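Local coordinates for ABC transporter substrate-binding protein (PDB 6TFQ) that probably binds a small solute, such as a peptide or sugar conjugate, and delivers it to an ABC transporter for uptake, at residues M8-E13 / I199-L204; N263-R268 / V449-A454. All coordinates share one frame; numbering follows the deposited sequence.

Interaction 1: residues M8-E13 / I199-L204. With GLC (alpha-D-glucopyranose), chain C.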
loop_
_atom_site.group_PDB
_atom_site.type_symbol
_atom_site.label_atom_id
_atom_site.label_comp_id
_atom_site.label_asym_id
_atom_site.label_seq_id
_atom_site.Cartn_x
_atom_site.Cartn_y
_atom_site.Cartn_z
HETATM N N MSE A 8 -14.071 -13.924 -6.943
HETATM C CA MSE A 8 -12.700 -13.606 -6.578
HETATM C C MSE A 8 -12.458 -13.923 -5.097
HETATM O O MSE A 8 -13.283 -13.543 -4.273
HETATM C CB MSE A 8 -12.555 -12.110 -6.839
HETATM C CG MSE A 8 -11.163 -11.620 -6.850
HETATM SE SE MSE A 8 -11.202 -9.708 -7.339
HETATM C CE MSE A 8 -9.555 -9.338 -6.607
ATOM N N GLY A 9 -11.346 -14.605 -4.789
ATOM C CA GLY A 9 -10.965 -14.985 -3.424
ATOM C C GLY A 9 -9.700 -14.283 -2.980
ATOM O O GLY A 9 -8.693 -14.333 -3.687
ATOM N N VAL A 10 -9.741 -13.600 -1.818
ATOM C CA VAL A 10 -8.599 -12.790 -1.353
ATOM C C VAL A 10 -8.090 -13.210 0.045
ATOM O O VAL A 10 -8.840 -13.806 0.820
ATOM C CB VAL A 10 -8.896 -11.246 -1.421
ATOM C CG1 VAL A 10 -9.321 -10.804 -2.823
ATOM C CG2 VAL A 10 -9.921 -10.811 -0.370
ATOM N N ALA A 11 -6.822 -12.871 0.359
ATOM C CA ALA A 11 -6.213 -13.151 1.670
ATOM C C ALA A 11 -6.638 -12.033 2.651
ATOM O O ALA A 11 -5.880 -11.118 2.941
ATOM C CB ALA A 11 -4.691 -13.237 1.545
ATOM N N SER A 12 -7.886 -12.094 3.107
ATOM C CA SER A 12 -8.493 -11.129 4.018
ATOM C C SER A 12 -9.668 -11.766 4.756
ATOM O O SER A 12 -10.282 -12.696 4.244
ATOM C CB SER A 12 -8.976 -9.904 3.241
ATOM O OG SER A 12 -9.526 -8.911 4.091
ATOM N N GLU A 13 -9.990 -11.240 5.947
ATOM C CA GLU A 13 -11.102 -11.704 6.772
ATOM C C GLU A 13 -12.355 -10.888 6.559
ATOM O O GLU A 13 -13.454 -11.399 6.767
ATOM C CB GLU A 13 -10.736 -11.677 8.282
ATOM C CG GLU A 13 -9.649 -12.665 8.689
ATOM C CD GLU A 13 -9.985 -14.146 8.633
ATOM O OE1 GLU A 13 -11.133 -14.506 8.283
ATOM O OE2 GLU A 13 -9.085 -14.954 8.952
ATOM N N ILE A 199 -19.513 -8.823 -9.317
ATOM C CA ILE A 199 -18.289 -9.289 -8.675
ATOM C C ILE A 199 -18.680 -9.818 -7.297
ATOM O O ILE A 199 -19.318 -9.106 -6.514
ATOM C CB ILE A 199 -17.141 -8.237 -8.552
ATOM C CG1 ILE A 199 -16.782 -7.591 -9.914
ATOM C CG2 ILE A 199 -15.880 -8.865 -7.839
ATOM C CD1 ILE A 199 -15.980 -6.249 -9.794
ATOM N N SER A 200 -18.323 -11.073 -7.023
ATOM C CA SER A 200 -18.474 -11.687 -5.707
ATOM C C SER A 200 -17.040 -11.740 -5.162
ATOM O O SER A 200 -16.233 -12.554 -5.606
ATOM C CB SER A 200 -19.093 -13.077 -5.782
ATOM O OG SER A 200 -19.235 -13.578 -4.464
ATOM N N TYR A 201 -16.711 -10.770 -4.303
ATOM C CA TYR A 201 -15.392 -10.574 -3.703
ATOM C C TYR A 201 -15.398 -11.275 -2.339
ATOM O O TYR A 201 -15.974 -10.773 -1.377
ATOM C CB TYR A 201 -15.120 -9.059 -3.605
ATOM C CG TYR A 201 -13.732 -8.684 -3.144
ATOM C CD1 TYR A 201 -13.434 -8.566 -1.785
ATOM C CD2 TYR A 201 -12.744 -8.332 -4.064
ATOM C CE1 TYR A 201 -12.183 -8.126 -1.355
ATOM C CE2 TYR A 201 -11.491 -7.892 -3.647
ATOM C CZ TYR A 201 -11.214 -7.789 -2.293
ATOM O OH TYR A 201 -9.975 -7.370 -1.883
ATOM N N ARG A 202 -14.759 -12.445 -2.273
ATOM C CA ARG A 202 -14.810 -13.341 -1.118
ATOM C C ARG A 202 -13.580 -13.345 -0.216
ATOM O O ARG A 202 -12.436 -13.406 -0.680
ATOM C CB ARG A 202 -15.134 -14.772 -1.573
ATOM C CG ARG A 202 -16.447 -14.814 -2.349
ATOM C CD ARG A 202 -16.623 -16.104 -3.093
ATOM N NE ARG A 202 -17.846 -16.104 -3.889
ATOM C CZ ARG A 202 -18.411 -17.197 -4.391
ATOM N NH1 ARG A 202 -17.868 -18.390 -4.184
ATOM N NH2 ARG A 202 -19.526 -17.107 -5.097
ATOM N N PHE A 203 -13.863 -13.269 1.095
ATOM C CA PHE A 203 -12.877 -13.272 2.185
ATOM C C PHE A 203 -12.490 -14.714 2.484
ATOM O O PHE A 203 -13.268 -15.445 3.074
ATOM C CB PHE A 203 -13.443 -12.542 3.432
ATOM C CG PHE A 203 -13.737 -11.097 3.107
ATOM C CD1 PHE A 203 -12.721 -10.241 2.682
ATOM C CD2 PHE A 203 -15.038 -10.598 3.183
ATOM C CE1 PHE A 203 -13.000 -8.919 2.315
ATOM C CE2 PHE A 203 -15.316 -9.273 2.818
ATOM C CZ PHE A 203 -14.293 -8.447 2.374
ATOM N N LEU A 204 -11.324 -15.137 1.973
ATOM C CA LEU A 204 -10.812 -16.497 2.099
ATOM C C LEU A 204 -9.344 -16.463 2.540
ATOM O O LEU A 204 -8.447 -16.804 1.766
ATOM C CB LEU A 204 -11.004 -17.268 0.769
ATOM C CG LEU A 204 -12.449 -17.559 0.331
ATOM C CD1 LEU A 204 -12.470 -18.139 -1.070
ATOM C CD2 LEU A 204 -13.168 -18.527 1.332
HETATM C C1 GLC C . -7.566 -18.800 8.468
HETATM C C2 GLC C . -9.100 -18.779 8.508
HETATM C C3 GLC C . -9.655 -20.088 9.062
HETATM C C4 GLC C . -8.572 -21.160 9.154
HETATM C C5 GLC C . -7.410 -20.683 10.028
HETATM C C6 GLC C . -6.168 -21.544 9.915
HETATM O O1 GLC C . -7.053 -17.543 8.200
HETATM O O2 GLC C . -9.589 -17.677 9.262
HETATM O O3 GLC C . -10.726 -20.547 8.241
HETATM O O4 GLC C . -9.125 -22.357 9.690
HETATM O O5 GLC C . -7.026 -19.336 9.682
HETATM O O6 GLC C . -5.029 -20.931 10.510
HETATM O O HOH W 1 -11.408 -15.797 5.691
#

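Interaction 2: residues N263-R268 / V449-A454. With SO4 (sulfate ion), chain L; SO4 (sulfate ion), chain K.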
loop_
_atom_site.group_PDB
_atom_site.type_symbol
_atom_site.label_atom_id
_atom_site.label_comp_id
_atom_site.label_asym_id
_atom_site.label_seq_id
_atom_site.Cartn_x
_atom_site.Cartn_y
_atom_site.Cartn_z
ATOM N N ASN A 263 16.442 0.399 22.857
ATOM C CA ASN A 263 16.870 1.791 22.950
ATOM C C ASN A 263 18.419 1.837 22.999
ATOM O O ASN A 263 19.019 2.910 22.964
ATOM C CB ASN A 263 16.192 2.517 24.130
ATOM C CG ASN A 263 16.587 2.024 25.486
ATOM O OD1 ASN A 263 16.803 0.835 25.702
ATOM N ND2 ASN A 263 16.682 2.939 26.437
ATOM N N ASP A 264 19.055 0.650 23.074
ATOM C CA ASP A 264 20.501 0.460 22.984
ATOM C C ASP A 264 20.743 0.019 21.520
ATOM O O ASP A 264 20.245 -1.038 21.108
ATOM C CB ASP A 264 21.000 -0.617 23.988
ATOM C CG ASP A 264 22.516 -0.836 24.043
ATOM O OD1 ASP A 264 23.218 -0.431 23.090
ATOM O OD2 ASP A 264 22.997 -1.424 25.032
ATOM N N ILE A 265 21.471 0.853 20.736
ATOM C CA ILE A 265 21.795 0.624 19.319
ATOM C C ILE A 265 22.472 -0.753 19.094
ATOM O O ILE A 265 22.218 -1.378 18.065
ATOM C CB ILE A 265 22.594 1.808 18.696
ATOM C CG1 ILE A 265 22.602 1.737 17.127
ATOM C CG2 ILE A 265 24.019 1.944 19.295
ATOM C CD1 ILE A 265 23.023 3.041 16.364
ATOM N N ARG A 266 23.276 -1.246 20.082
ATOM C CA ARG A 266 23.959 -2.548 20.011
ATOM C C ARG A 266 22.972 -3.706 19.880
ATOM O O ARG A 266 23.254 -4.653 19.150
ATOM C CB ARG A 266 24.887 -2.768 21.216
ATOM C CG ARG A 266 26.146 -1.898 21.205
ATOM C CD ARG A 266 26.922 -1.997 22.512
ATOM N NE ARG A 266 26.099 -1.623 23.664
ATOM C CZ ARG A 266 26.560 -1.411 24.890
ATOM N NH1 ARG A 266 27.858 -1.528 25.149
ATOM N NH2 ARG A 266 25.727 -1.082 25.870
ATOM N N VAL A 267 21.811 -3.619 20.577
ATOM C CA VAL A 267 20.733 -4.624 20.547
ATOM C C VAL A 267 20.055 -4.635 19.164
ATOM O O VAL A 267 19.816 -5.711 18.621
ATOM C CB VAL A 267 19.738 -4.482 21.740
ATOM C CG1 VAL A 267 18.639 -5.548 21.692
ATOM C CG2 VAL A 267 20.480 -4.555 23.078
ATOM N N ARG A 268 19.794 -3.444 18.591
ATOM C CA ARG A 268 19.218 -3.265 17.243
ATOM C C ARG A 268 20.201 -3.810 16.187
ATOM O O ARG A 268 19.784 -4.553 15.292
ATOM C CB ARG A 268 18.894 -1.781 16.955
ATOM C CG ARG A 268 17.965 -1.141 17.974
ATOM C CD ARG A 268 17.265 0.097 17.451
ATOM N NE ARG A 268 18.161 1.212 17.103
ATOM C CZ ARG A 268 18.582 2.159 17.944
ATOM N NH1 ARG A 268 18.269 2.102 19.235
ATOM N NH2 ARG A 268 19.344 3.149 17.507
ATOM N N VAL A 449 19.429 3.511 8.059
ATOM C CA VAL A 449 20.085 2.202 8.112
ATOM C C VAL A 449 21.090 2.104 9.286
ATOM O O VAL A 449 21.027 1.146 10.057
ATOM C CB VAL A 449 20.733 1.801 6.756
ATOM C CG1 VAL A 449 21.646 0.592 6.924
ATOM C CG2 VAL A 449 19.674 1.522 5.696
ATOM N N SER A 450 22.018 3.079 9.402
ATOM C CA SER A 450 23.053 3.060 10.438
ATOM C C SER A 450 22.477 3.229 11.864
ATOM O O SER A 450 23.047 2.696 12.815
ATOM C CB SER A 450 24.169 4.061 10.133
ATOM O OG SER A 450 23.688 5.389 10.192
ATOM N N ASN A 451 21.316 3.887 11.992
ATOM C CA ASN A 451 20.660 3.999 13.295
ATOM C C ASN A 451 19.888 2.717 13.647
ATOM O O ASN A 451 19.508 2.522 14.797
ATOM C CB ASN A 451 19.754 5.210 13.360
ATOM C CG ASN A 451 19.918 5.937 14.664
ATOM O OD1 ASN A 451 19.023 5.912 15.519
ATOM N ND2 ASN A 451 21.079 6.600 14.841
ATOM N N VAL A 452 19.707 1.830 12.653
ATOM C CA VAL A 452 19.027 0.534 12.763
ATOM C C VAL A 452 17.585 0.718 13.311
ATOM O O VAL A 452 17.121 -0.016 14.193
ATOM C CB VAL A 452 19.843 -0.570 13.516
ATOM C CG1 VAL A 452 19.315 -1.967 13.168
ATOM C CG2 VAL A 452 21.341 -0.472 13.213
ATOM N N CYS A 453 16.898 1.735 12.764
ATOM C CA CYS A 453 15.493 2.064 13.023
ATOM C C CYS A 453 14.635 0.907 12.466
ATOM O O CYS A 453 13.661 0.476 13.086
ATOM C CB CYS A 453 15.149 3.386 12.331
ATOM S SG CYS A 453 15.880 4.840 13.126
ATOM N N ALA A 454 15.005 0.435 11.264
ATOM C CA ALA A 454 14.289 -0.613 10.560
ATOM C C ALA A 454 15.251 -1.540 9.840
ATOM O O ALA A 454 16.271 -1.096 9.331
ATOM C CB ALA A 454 13.289 -0.001 9.579
HETATM S S SO4 L . 28.036 -0.080 28.784
HETATM O O1 SO4 L . 28.850 -0.674 27.721
HETATM O O2 SO4 L . 26.613 -0.178 28.450
HETATM O O3 SO4 L . 28.392 1.328 28.950
HETATM O O4 SO4 L . 28.283 -0.801 30.033
HETATM S S SO4 K . 16.800 6.470 24.948
HETATM O O1 SO4 K . 15.553 5.934 24.396
HETATM O O2 SO4 K . 17.948 5.833 24.297
HETATM O O3 SO4 K . 16.845 7.911 24.707
HETATM O O4 SO4 K . 16.850 6.206 26.389
#

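Interaction 1: residues M8-E13 / I199-L204
Met8 to Val10 and Tyr201 to Phe203 run side by side as neighbouring parallel strands, 5-10 and 198-203, in the mixed sheet of this periplasmic-binding-protein fold, their axes 25° apart. Four backbone hydrogen bonds alternate between them: Met8 N to Ser200 O, Arg202 N to Met8 O at 2.7 Å, Val10 N to Arg202 O, and Leu204 N to Val10 O at 3.0 Å.

Met8, Val10, Tyr201 and Phe203 share one face of the sheet, which helix 26-35 packs against. Met8, a selenomethionine, stretches alongside Tyr201, CG anti to the backbone N (chi1 -166°), and sets SE obliquely beside the ring, 5.0 Å from the Tyr201 centroid, in a Met-aromatic contact, while CE packs 3.8 Å from Tyr201 CE2. Val10 lies across the same phenol, with CG1 3.6 Å from Tyr201 CZ and CG2 equally near Tyr201 CE1, while Ser27 takes up the hydroxyl. Were Tyr201 replaced by alanine, the Met8 methyl and both Val10 branches would probably be left facing a gap and Ser27 would lose this partner.

On the other face Arg202 NE bonds in its guanidinium plane to Ser200 OG, and NH1 bridges to Glu218. Where the first strand has given way to loop, Ser12 O rests 3.3 Å from Phe203 CB. Glu13 is bent at chi2 (-68°), and its OE2 accepts a hydrogen bond from O2 of the bound glucose at 2.8 Å.

Interaction 2: residues N263-R268 / V449-A454
Arg268, in the first turn of helix 265-272, reaches across to the end of helix 434-451 and grips one backbone oxygen with two nitrogens: NE lies 3.0 Å and NH2 2.8 Å from Asn451 O. Both bonds lie in the carbonyl and guanidinium planes and help to fix how the group is turned, with NH1 held by Phe262 O. Ile265 CA sits 3.7 Å above the guanidinium centre. Val452, whose positive phi (56°) belongs to a Schellman motif, closes the packed part, its CG1 3.4 Å from Arg268 O.

Toward solvent the contact thins: Ile265 meets the helix end mainly through CD1, 3.6 Å from Ser450 O. Farther out, Asp264 caps its helix by accepting from Arg266 N and forms a side-on salt bridge with Arg266 (NH2 to OD2 2.9 Å). Arg266 also holds a sulfate, probably from the crystallisation liquor, through NH1 and NH2.

Cys453, a magnesium-binding residue seen in this protein, follows directly and touches Cys418, the other such residue. Val452 also packs on Gln269 and Ala272 of helix 265-272, Arg268 on Ile255 of strand 240-255, and Arg266 on helix 314-323.

Interactions 1 and 2 lie on opposite sides of the chain's centre, their own centres 39 Å apart and their nearest atoms about 23 Å, and they do not touch. They come in series along the chain: 8-13 with 199-204 closes before 263-268 with 449-454 opens. A single mixed sheet still relates them. Strand 5-10 pairs with 221-223, which pairs with 454-467, the strand that follows helix 434-451 after two intervening residues. Interaction 1 thus lies within the sheet on the ligand side, near the bound glucose, with the Ala11 side chain about 8 Å from a bound sugar–amino acid conjugate; interaction 2 is a separate tie between helix ends, at the magnesium-binding cysteines.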